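Side-chain contact in POU domain, class 6, transcription factor 1 (Homo sapiens, PDB 3D1N), which binds promoter DNA as a POU-domain transcription factor, probably preferring a variant of the octamer motif: residues T25-G28 with Q29-A33. The protein carries 2 engineered substitutions. Residues are numbered along the deposited sequence; the frame is centred on the assembly and turned at random.
Sequences TQVG and QAMTA. Unlike the reference sequence in segment 29-33: Met31 (reference Leu).
Ala30 N donates to Gln26 O at 2.7 Å and Met31 N to Val27 O at 2.8 Å, two helical i to i+4 bonds that close the last turn of helix 24-31. A weak bond from Thr32 N to Gly28 O lies where Thr32 leaves helical geometry and the chain turns off into a loop. Of the side chains, Gln29 reaches back toward the start of the helix. Its CG stands anti to the backbone N (chi1 156°), and a bend at chi2 (-86°) folds the amide over the backbone of Gln26. NE2 also comes within 2.9 Å of Gln26 O, but the angle is too poor for a hydrogen bond. The two glutamines run side by side in the same direction, amide planes 35° apart, with Gln29 NE2 3.9 Å from Gln26 CB. Gln26 turns its own polar end elsewhere, OE1 accepting from Thr23 N. An alanine in place of Gln29 would lack the amide and is likely to leave the CB of Gln26 and the adjoining backbone less covered. On the buried face, Val27 CG1 lies alongside the selenium of Met31 (SE, 4.1 Å), an engineered selenomethionine in place of the reference leucine. Val27 also meets Phe13 of helix 4-18 and Ile44 of helix 41-49, while Met31 packs on Val63, Leu64 and Trp67 of helix 54-73. This amphipathic turn belongs to the first helix of the POU-specific helix-turn-helix, preceding helix 41-49: apolar contacts tie it to the four-helix core, whereas the glutamine amides lie on its more exposed side, and its nearest atom is about 4 Å from the DNA.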
ATOM      1  N   THR K  25       6.356 -12.979   7.860  1.00 49.39           N
ATOM      2  CA  THR K  25       7.732 -13.412   7.847  1.00 71.16           C
ATOM      3  C   THR K  25       8.365 -13.300   9.224  1.00 55.76           C
ATOM      4  O   THR K  25       9.493 -13.718   9.430  1.00 69.08           O
ATOM      5  CB  THR K  25       8.536 -12.688   6.749  1.00 72.80           C
ATOM      6  OG1 THR K  25       9.939 -12.798   7.021  1.00 48.63           O
ATOM      7  CG2 THR K  25       8.110 -11.223   6.642  1.00 63.83           C
ATOM      8  N   GLN K  26       7.618 -12.760  10.173  1.00 76.16           N
ATOM      9  CA  GLN K  26       8.045 -12.784  11.569  1.00 86.05           C
ATOM     10  C   GLN K  26       7.478 -14.013  12.251  1.00 86.17           C
ATOM     11  O   GLN K  26       8.206 -14.770  12.889  1.00 85.09           O
ATOM     12  CB  GLN K  26       7.567 -11.538  12.306  1.00 80.35           C
ATOM     13  CG  GLN K  26       8.544 -10.387  12.252  1.00 84.62           C
ATOM     14  CD  GLN K  26       7.948  -9.101  12.782  1.00 79.69           C
ATOM     15  OE1 GLN K  26       6.798  -8.749  12.475  1.00 58.60           O
ATOM     16  NE2 GLN K  26       8.733  -8.384  13.578  1.00 78.91           N
ATOM     17  N   VAL K  27       6.166 -14.183  12.117  1.00 78.60           N
ATOM     18  CA  VAL K  27       5.464 -15.345  12.639  1.00 83.67           C
ATOM     19  C   VAL K  27       6.306 -16.596  12.444  1.00 84.26           C
ATOM     20  O   VAL K  27       6.891 -17.115  13.392  1.00 79.28           O
ATOM     21  CB  VAL K  27       4.104 -15.540  11.928  1.00 76.48           C
ATOM     22  CG1 VAL K  27       3.306 -16.647  12.592  1.00 77.48           C
ATOM     23  CG2 VAL K  27       3.309 -14.248  11.928  1.00 71.99           C
ATOM     24  N   GLY K  28       6.374 -17.063  11.202  1.00 82.55           N
ATOM     25  CA  GLY K  28       7.103 -18.275  10.879  1.00 86.78           C
ATOM     26  C   GLY K  28       8.547 -18.230  11.341  1.00 93.53           C
ATOM     27  O   GLY K  28       9.094 -19.231  11.798  1.00 99.46           O
ATOM     28  N   GLN K  29       9.165 -17.061  11.225  1.00 87.38           N
ATOM     29  CA  GLN K  29      10.569 -16.903  11.578  1.00 98.03           C
ATOM     30  C   GLN K  29      10.820 -17.133  13.070  1.00102.27           C
ATOM     31  O   GLN K  29      11.848 -17.691  13.462  1.00 99.29           O
ATOM     32  CB  GLN K  29      11.074 -15.524  11.135  1.00101.90           C
ATOM     33  CG  GLN K  29      12.283 -14.999  11.895  1.00102.59           C
ATOM     34  CD  GLN K  29      11.897 -14.269  13.172  1.00117.67           C
ATOM     35  OE1 GLN K  29      12.596 -14.359  14.187  1.00117.90           O
ATOM     36  NE2 GLN K  29      10.772 -13.546  13.130  1.00 98.52           N
ATOM     37  N   ALA K  30       9.874 -16.704  13.898  1.00101.15           N
ATOM     38  CA  ALA K  30       9.982 -16.890  15.338  1.00101.90           C
ATOM     39  C   ALA K  30       9.465 -18.264  15.735  1.00102.44           C
ATOM     40  O   ALA K  30      10.138 -19.008  16.445  1.00104.00           O
ATOM     41  CB  ALA K  30       9.210 -15.810  16.067  1.00104.68           C
HETATM   42  N   MSE K  31       8.270 -18.598  15.261  1.00 96.88           N
HETATM   43  CA  MSE K  31       7.623 -19.841  15.649  1.00100.92           C
HETATM   44  C   MSE K  31       8.292 -21.058  15.023  1.00103.46           C
HETATM   45  O   MSE K  31       7.933 -22.197  15.322  1.00103.06           O
HETATM   46  CB  MSE K  31       6.132 -19.809  15.314  1.00 99.48           C
HETATM   47  CG  MSE K  31       5.762 -20.405  13.972  1.00 87.28           C
HETATM   48 SE   MSE K  31       3.813 -20.534  13.783  1.00135.41          SE
HETATM   49  CE  MSE K  31       3.379 -21.587  15.401  1.00112.60           C
ATOM     50  N   THR K  32       9.270 -20.812  14.159  1.00106.58           N
ATOM     51  CA  THR K  32      10.087 -21.890  13.627  1.00108.00           C
ATOM     52  C   THR K  32      10.740 -22.616  14.801  1.00115.72           C
ATOM     53  O   THR K  32      11.178 -21.986  15.764  1.00111.37           O
ATOM     54  CB  THR K  32      11.155 -21.363  12.669  1.00102.56           C
ATOM     55  OG1 THR K  32      11.772 -22.459  11.990  1.00105.33           O
ATOM     56  CG2 THR K  32      12.207 -20.580  13.428  1.00107.46           C
ATOM     57  N   ALA K  33      10.796 -23.942  14.707  1.00129.87           N
ATOM     58  CA  ALA K  33      11.090 -24.822  15.849  1.00135.26           C
ATOM     59  C   ALA K  33      12.230 -24.431  16.810  1.00142.48           C
ATOM     60  O   ALA K  33      11.989 -24.302  18.010  1.00148.31           O
ATOM     61  CB  ALA K  33      11.244 -26.272  15.388  1.00130.45           C
TER